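Local coordinates for protein cytosol aminopeptidase (Staphylococcus aureus subsp. aureus, PDB 3KZW) that probably acts as a manganese-dependent leucyl aminopeptidase, removing amino acids one at a time from the N-terminus of peptides, at residues A[241-244]-A[250-253]; A[235-240]-A[376-381]. One frame throughout, in Å; residues are numbered along the deposited sequence.

Contact 1 (A[241-244]-A[250-253])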
ATOM      1  N   THR A 241      15.660 -38.570 -12.540  1.00  2.98           N
ATOM      2  CA  THR A 241      15.956 -38.701 -13.967  1.00  2.70           C
ATOM      3  C   THR A 241      16.072 -37.319 -14.602  1.00  2.62           C
ATOM      4  O   THR A 241      17.041 -37.041 -15.312  1.00  2.56           O
ATOM      5  CB  THR A 241      14.887 -39.530 -14.720  1.00  2.64           C
ATOM      6  OG1 THR A 241      14.691 -40.780 -14.054  1.00  2.82           O
ATOM      7  CG2 THR A 241      15.319 -39.801 -16.156  1.00  2.49           C
ATOM      8  N   LEU A 242      15.092 -36.454 -14.330  1.00  2.52           N
ATOM      9  CA  LEU A 242      15.042 -35.127 -14.955  1.00  2.35           C
ATOM     10  C   LEU A 242      16.177 -34.204 -14.509  1.00  2.36           C
ATOM     11  O   LEU A 242      16.577 -33.320 -15.261  1.00  2.31           O
ATOM     12  CB  LEU A 242      13.660 -34.466 -14.795  1.00  2.25           C
ATOM     13  CG  LEU A 242      13.110 -33.964 -13.457  1.00  2.00           C
ATOM     14  CD1 LEU A 242      13.594 -32.554 -13.157  1.00  2.00           C
ATOM     15  CD2 LEU A 242      11.598 -33.989 -13.498  1.00  2.00           C
ATOM     16  N   VAL A 243      16.699 -34.413 -13.301  1.00  2.46           N
ATOM     17  CA  VAL A 243      17.866 -33.646 -12.850  1.00  2.45           C
ATOM     18  C   VAL A 243      19.148 -34.116 -13.542  1.00  2.36           C
ATOM     19  O   VAL A 243      19.903 -33.297 -14.064  1.00  2.33           O
ATOM     20  CB  VAL A 243      18.031 -33.599 -11.297  1.00  2.41           C
ATOM     21  CG1 VAL A 243      16.858 -32.882 -10.658  1.00  2.43           C
ATOM     22  CG2 VAL A 243      18.192 -34.985 -10.704  1.00  2.72           C
ATOM     23  N   SER A 244      19.367 -35.431 -13.568  1.00  2.36           N
ATOM     24  CA  SER A 244      20.554 -36.017 -14.205  1.00  2.48           C
ATOM     25  C   SER A 244      20.583 -35.793 -15.719  1.00  2.48           C
ATOM     26  O   SER A 244      21.652 -35.790 -16.330  1.00  2.44           O
ATOM     27  CB  SER A 244      20.667 -37.510 -13.886  1.00  2.44           C
ATOM     28  OG  SER A 244      19.528 -38.217 -14.342  1.00  2.64           O
ATOM     29  N   LEU A 250      13.354 -26.596 -14.492  1.00  2.66           N
ATOM     30  CA  LEU A 250      12.244 -27.351 -13.908  1.00  2.64           C
ATOM     31  C   LEU A 250      12.592 -27.839 -12.501  1.00  2.65           C
ATOM     32  O   LEU A 250      11.737 -27.847 -11.613  1.00  2.65           O
ATOM     33  CB  LEU A 250      11.846 -28.523 -14.817  1.00  2.64           C
ATOM     34  CG  LEU A 250      10.728 -29.487 -14.389  1.00  2.62           C
ATOM     35  CD1 LEU A 250       9.424 -28.763 -14.052  1.00  2.61           C
ATOM     36  CD2 LEU A 250      10.493 -30.528 -15.468  1.00  2.55           C
ATOM     37  N   GLN A 251      13.850 -28.239 -12.312  1.00  2.67           N
ATOM     38  CA  GLN A 251      14.372 -28.628 -11.001  1.00  2.65           C
ATOM     39  C   GLN A 251      14.316 -27.454 -10.028  1.00  2.66           C
ATOM     40  O   GLN A 251      13.834 -27.596  -8.904  1.00  2.70           O
ATOM     41  CB  GLN A 251      15.810 -29.140 -11.127  1.00  2.60           C
ATOM     42  CG  GLN A 251      16.491 -29.427  -9.794  1.00  2.60           C
ATOM     43  CD  GLN A 251      17.998 -29.544  -9.909  1.00  2.66           C
ATOM     44  OE1 GLN A 251      18.607 -29.039 -10.850  1.00  2.72           O
ATOM     45  NE2 GLN A 251      18.610 -30.211  -8.940  1.00  2.64           N
ATOM     46  N   ALA A 252      14.801 -26.300 -10.480  1.00  2.65           N
ATOM     47  CA  ALA A 252      14.851 -25.081  -9.675  1.00  2.67           C
ATOM     48  C   ALA A 252      13.482 -24.647  -9.153  1.00  2.66           C
ATOM     49  O   ALA A 252      13.354 -24.266  -7.992  1.00  2.67           O
ATOM     50  CB  ALA A 252      15.493 -23.955 -10.474  1.00  2.64           C
ATOM     51  N   VAL A 253      12.471 -24.717 -10.016  1.00  2.66           N
ATOM     52  CA  VAL A 253      11.116 -24.292  -9.678  1.00  2.63           C
ATOM     53  C   VAL A 253      10.454 -25.238  -8.675  1.00  2.65           C
ATOM     54  O   VAL A 253       9.786 -24.789  -7.741  1.00  2.73           O
ATOM     55  CB  VAL A 253      10.243 -24.144 -10.950  1.00  2.62           C
ATOM     56  CG1 VAL A 253       8.786 -23.862 -10.596  1.00  2.65           C
ATOM     57  CG2 VAL A 253      10.783 -23.033 -11.838  1.00  2.61           C
TER

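Contact 2 (A[235-240]-A[376-381])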
ATOM      1  N   ASP A 235       5.013 -41.255 -21.335  1.00  2.63           N
ATOM      2  CA  ASP A 235       6.279 -41.447 -20.633  1.00  2.66           C
ATOM      3  C   ASP A 235       6.416 -40.429 -19.510  1.00  2.64           C
ATOM      4  O   ASP A 235       6.217 -39.233 -19.723  1.00  2.64           O
ATOM      5  CB  ASP A 235       7.466 -41.330 -21.595  1.00  2.68           C
ATOM      6  CG  ASP A 235       8.806 -41.568 -20.906  1.00  2.85           C
ATOM      7  OD1 ASP A 235       9.124 -42.740 -20.605  1.00  2.85           O
ATOM      8  OD2 ASP A 235       9.541 -40.581 -20.672  1.00  2.90           O
ATOM      9  N   VAL A 236       6.755 -40.912 -18.318  1.00  2.66           N
ATOM     10  CA  VAL A 236       6.924 -40.051 -17.149  1.00  2.65           C
ATOM     11  C   VAL A 236       8.381 -40.023 -16.701  1.00  2.63           C
ATOM     12  O   VAL A 236       9.002 -41.065 -16.478  1.00  2.64           O
ATOM     13  CB  VAL A 236       6.000 -40.468 -15.972  1.00  2.65           C
ATOM     14  CG1 VAL A 236       6.294 -39.639 -14.723  1.00  2.67           C
ATOM     15  CG2 VAL A 236       4.543 -40.317 -16.362  1.00  2.67           C
ATOM     16  N   LYS A 237       8.910 -38.812 -16.580  1.00  2.63           N
ATOM     17  CA  LYS A 237      10.281 -38.586 -16.161  1.00  2.64           C
ATOM     18  C   LYS A 237      10.276 -38.133 -14.701  1.00  2.64           C
ATOM     19  O   LYS A 237       9.852 -37.013 -14.398  1.00  2.64           O
ATOM     20  CB  LYS A 237      10.901 -37.517 -17.061  1.00  2.61           C
ATOM     21  CG  LYS A 237      12.384 -37.666 -17.303  1.00  2.67           C
ATOM     22  CD  LYS A 237      12.796 -36.999 -18.613  1.00  2.70           C
ATOM     23  CE  LYS A 237      12.495 -37.888 -19.812  1.00  2.72           C
ATOM     24  NZ  LYS A 237      13.009 -37.293 -21.066  1.00  2.75           N
ATOM     25  N   ASP A 238      10.728 -39.006 -13.799  1.00  2.61           N
ATOM     26  CA  ASP A 238      10.715 -38.698 -12.366  1.00  2.63           C
ATOM     27  C   ASP A 238      11.841 -37.742 -11.961  1.00  2.65           C
ATOM     28  O   ASP A 238      12.692 -37.392 -12.779  1.00  2.67           O
ATOM     29  CB  ASP A 238      10.692 -39.975 -11.503  1.00  2.63           C
ATOM     30  CG  ASP A 238      12.020 -40.732 -11.500  1.00  2.74           C
ATOM     31  OD1 ASP A 238      12.985 -40.309 -12.168  1.00  2.83           O
ATOM     32  OD2 ASP A 238      12.096 -41.772 -10.811  1.00  2.78           O
ATOM     33  N   TYR A 239      11.836 -37.327 -10.697  1.00  2.69           N
ATOM     34  CA  TYR A 239      12.724 -36.268 -10.210  1.00  2.74           C
ATOM     35  C   TYR A 239      14.220 -36.516 -10.436  1.00  2.78           C
ATOM     36  O   TYR A 239      14.921 -35.634 -10.927  1.00  2.73           O
ATOM     37  CB  TYR A 239      12.437 -35.951  -8.734  1.00  2.73           C
ATOM     38  CG  TYR A 239      13.190 -34.752  -8.191  1.00  2.68           C
ATOM     39  CD1 TYR A 239      13.141 -33.517  -8.840  1.00  2.70           C
ATOM     40  CD2 TYR A 239      13.935 -34.849  -7.017  1.00  2.66           C
ATOM     41  CE1 TYR A 239      13.829 -32.414  -8.344  1.00  2.70           C
ATOM     42  CE2 TYR A 239      14.624 -33.751  -6.511  1.00  2.69           C
ATOM     43  CZ  TYR A 239      14.566 -32.538  -7.180  1.00  2.71           C
ATOM     44  OH  TYR A 239      15.242 -31.447  -6.686  1.00  2.76           O
ATOM     45  N   ASP A 240      14.712 -37.700 -10.079  1.00  3.03           N
ATOM     46  CA  ASP A 240      16.149 -37.981 -10.217  1.00  3.32           C
ATOM     47  C   ASP A 240      16.602 -38.228 -11.661  1.00  3.18           C
ATOM     48  O   ASP A 240      17.788 -38.092 -11.970  1.00  3.28           O
ATOM     49  CB  ASP A 240      16.649 -39.080  -9.254  1.00  3.56           C
ATOM     50  CG  ASP A 240      15.580 -40.115  -8.906  1.00  4.66           C
ATOM     51  OD1 ASP A 240      14.470 -39.726  -8.466  1.00  5.35           O
ATOM     52  OD2 ASP A 240      15.869 -41.326  -9.042  1.00  5.57           O
ATOM     53  N   VAL A 376      10.028 -26.593 -23.810  1.00  2.65           N
ATOM     54  CA  VAL A 376      10.090 -26.190 -25.217  1.00  2.66           C
ATOM     55  C   VAL A 376      11.364 -26.717 -25.877  1.00  2.68           C
ATOM     56  O   VAL A 376      11.316 -27.257 -26.987  1.00  2.72           O
ATOM     57  CB  VAL A 376       9.955 -24.648 -25.397  1.00  2.64           C
ATOM     58  CG1 VAL A 376      10.404 -24.209 -26.782  1.00  2.55           C
ATOM     59  CG2 VAL A 376       8.520 -24.207 -25.153  1.00  2.63           C
ATOM     60  N   PHE A 377      12.494 -26.576 -25.184  1.00  2.65           N
ATOM     61  CA  PHE A 377      13.771 -27.078 -25.689  1.00  2.63           C
ATOM     62  C   PHE A 377      13.735 -28.593 -25.876  1.00  2.64           C
ATOM     63  O   PHE A 377      14.247 -29.113 -26.869  1.00  2.67           O
ATOM     64  CB  PHE A 377      14.933 -26.672 -24.775  1.00  2.62           C
ATOM     65  CG  PHE A 377      16.288 -26.952 -25.361  1.00  2.61           C
ATOM     66  CD1 PHE A 377      16.860 -26.072 -26.277  1.00  2.66           C
ATOM     67  CD2 PHE A 377      16.989 -28.101 -25.009  1.00  2.67           C
ATOM     68  CE1 PHE A 377      18.115 -26.332 -26.835  1.00  2.58           C
ATOM     69  CE2 PHE A 377      18.246 -28.370 -25.563  1.00  2.68           C
ATOM     70  CZ  PHE A 377      18.808 -27.483 -26.475  1.00  2.54           C
ATOM     71  N   TYR A 378      13.123 -29.289 -24.921  1.00  2.66           N
ATOM     72  CA  TYR A 378      12.944 -30.736 -25.006  1.00  2.64           C
ATOM     73  C   TYR A 378      12.016 -31.127 -26.156  1.00  2.65           C
ATOM     74  O   TYR A 378      12.267 -32.107 -26.853  1.00  2.68           O
ATOM     75  CB  TYR A 378      12.423 -31.297 -23.680  1.00  2.64           C
ATOM     76  CG  TYR A 378      12.128 -32.781 -23.706  1.00  2.62           C
ATOM     77  CD1 TYR A 378      13.163 -33.720 -23.686  1.00  2.64           C
ATOM     78  CD2 TYR A 378      10.816 -33.249 -23.746  1.00  2.66           C
ATOM     79  CE1 TYR A 378      12.897 -35.085 -23.712  1.00  2.66           C
ATOM     80  CE2 TYR A 378      10.538 -34.613 -23.771  1.00  2.69           C
ATOM     81  CZ  TYR A 378      11.583 -35.523 -23.753  1.00  2.75           C
ATOM     82  OH  TYR A 378      11.314 -36.869 -23.775  1.00  2.79           O
ATOM     83  N   ALA A 379      10.948 -30.356 -26.352  1.00  2.65           N
ATOM     84  CA  ALA A 379       9.996 -30.613 -27.432  1.00  2.65           C
ATOM     85  C   ALA A 379      10.645 -30.479 -28.811  1.00  2.67           C
ATOM     86  O   ALA A 379      10.306 -31.216 -29.740  1.00  2.69           O
ATOM     87  CB  ALA A 379       8.797 -29.687 -27.313  1.00  2.62           C
ATOM     88  N   ASN A 380      11.586 -29.543 -28.925  1.00  2.67           N
ATOM     89  CA  ASN A 380      12.263 -29.252 -30.185  1.00  2.63           C
ATOM     90  C   ASN A 380      13.218 -30.364 -30.634  1.00  2.65           C
ATOM     91  O   ASN A 380      13.584 -30.440 -31.810  1.00  2.68           O
ATOM     92  CB  ASN A 380      13.001 -27.913 -30.087  1.00  2.63           C
ATOM     93  CG  ASN A 380      13.109 -27.202 -31.424  1.00  2.63           C
ATOM     94  OD1 ASN A 380      12.283 -27.395 -32.319  1.00  2.65           O
ATOM     95  ND2 ASN A 380      14.126 -26.361 -31.562  1.00  2.59           N
ATOM     96  N   GLN A 381      13.610 -31.222 -29.693  1.00  2.66           N
ATOM     97  CA  GLN A 381      14.443 -32.392 -29.979  1.00  2.66           C
ATOM     98  C   GLN A 381      13.718 -33.366 -30.909  1.00  2.69           C
ATOM     99  O   GLN A 381      14.351 -34.078 -31.689  1.00  2.72           O
ATOM    100  CB  GLN A 381      14.812 -33.122 -28.685  1.00  2.67           C
ATOM    101  CG  GLN A 381      15.354 -32.235 -27.574  1.00  2.69           C
ATOM    102  CD  GLN A 381      16.862 -32.150 -27.567  1.00  2.88           C
ATOM    103  OE1 GLN A 381      17.489 -31.837 -28.586  1.00  2.98           O
ATOM    104  NE2 GLN A 381      17.460 -32.424 -26.408  1.00  2.88           N
TER
HETATM  105  O   HOH W   1      14.171 -38.343 -23.193  1.00  2.00           O

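Contact 1 (A[241-244]-A[250-253])
Val243 and Gln251 meet where helix 239-244 and helix 248-254 come closest, their CA atoms 6.4 Å apart, and their side chains cross at about a right angle. A single methyl does the touching on the valine side. Val243 CG1 lies anti to the carbonyl carbon and beside the backbone N (chi1 -64°), which directs it at the neighbouring helix. The glutamine answers with its flank. Its chain runs extended past the methyl, so that Val243 CG1 is 3.6 Å from Gln251 CG and sits over the flat of the amide, equally near Gln251 CD and Gln251 NE2 at 3.6 Å. The methyl makes van der Waals contact only, and no hydrogen bond runs between 241-244 and 250-253.

One residue back on each helix, Leu242 and Leu250 also cross roughly at right angles, but meet through branch ends, with Leu242 CD2 4.1 Å from Leu250 CD2. Leu250 reaches across with CG anti to its own nitrogen (chi1 178°). The other methyl of Leu242, CD1, turns to the helix backbone and stands 4.4 Å from Gln251 N. Phe247, in the short link between the helices, packs on Leu242, while Val371 of helix 368-380 packs on Leu250; Asp374 of that helix accepts a hydrogen bond from the backbone N of Leu250.

Two successive short helices are therefore joined by a small patch of 169 Å², graded from a buried leucine pair to a partly exposed valine-glutamine pair. Its chemistry implies cohesion by dispersion and burial of apolar surface.

Contact 2 (A[235-240]-A[376-381])
Lys237 and Tyr378 alone carry this surface contact, approaching from opposite directions to join the end of strand 233-237 to helix 368-380. The strand leads up to the meeting through Asp235 and Lys237, hydrogen-bonded through their backbones to Thr265 and Leu263 of the antiparallel strand 262-269. The side chain of Lys237 starts out toward helix 368-380, and a bend at chi3 (-81°) sets the ammonium obliquely by the tyrosine ring. Lys237 NZ lies 3.2 Å from Tyr378 OH and 3.4 Å from Tyr378 CE1. Water 1 takes a hydrogen bond from Lys237 NZ at 2.6 Å and lies in the ring plane at the phenol edge, 3.3 Å from Tyr378 OH. Outside the pair, the phenol is hydrogen-bonded to Tyr382 OH and weakly to Thr265 OG1, while the ammonium has a long, weak ion pair with Glu245; Leu263 packs against both side chains. Beyond the lysine the strand gives way to helix 239-244, where Asp238 is the N-cap and its OD1 also bonds Thr241 OG1.

With only 72 Å² buried, the chemistry implies a polar and partly water-mediated bridge between strand and helix, in which the lysine's positive charge would probably polarise the phenol and perhaps lower its pKa slightly.

How the contacts relate
Contact 1 and contact 2, centred 10 Å apart, illustrate how successive elements of one chain segment can share a neighbour: strand 233-237, used by contact 2, runs by way of Asp238 into helix 239-244, which supplies one side of contact 1. They also touch directly. Leu242 CD2 packs 3.6 Å from Lys237 O, and Gln251 CG lies 3.9 Å from Tyr239 OH. The shared neighbour is helix 368-380, which takes Leu250 through Asp374 and Val371, and Lys237 through Tyr378 about one turn later. Both contacts lie in the catalytic domain, on the same side of the chain's centre, their own centres about 28 and 23 Å from it.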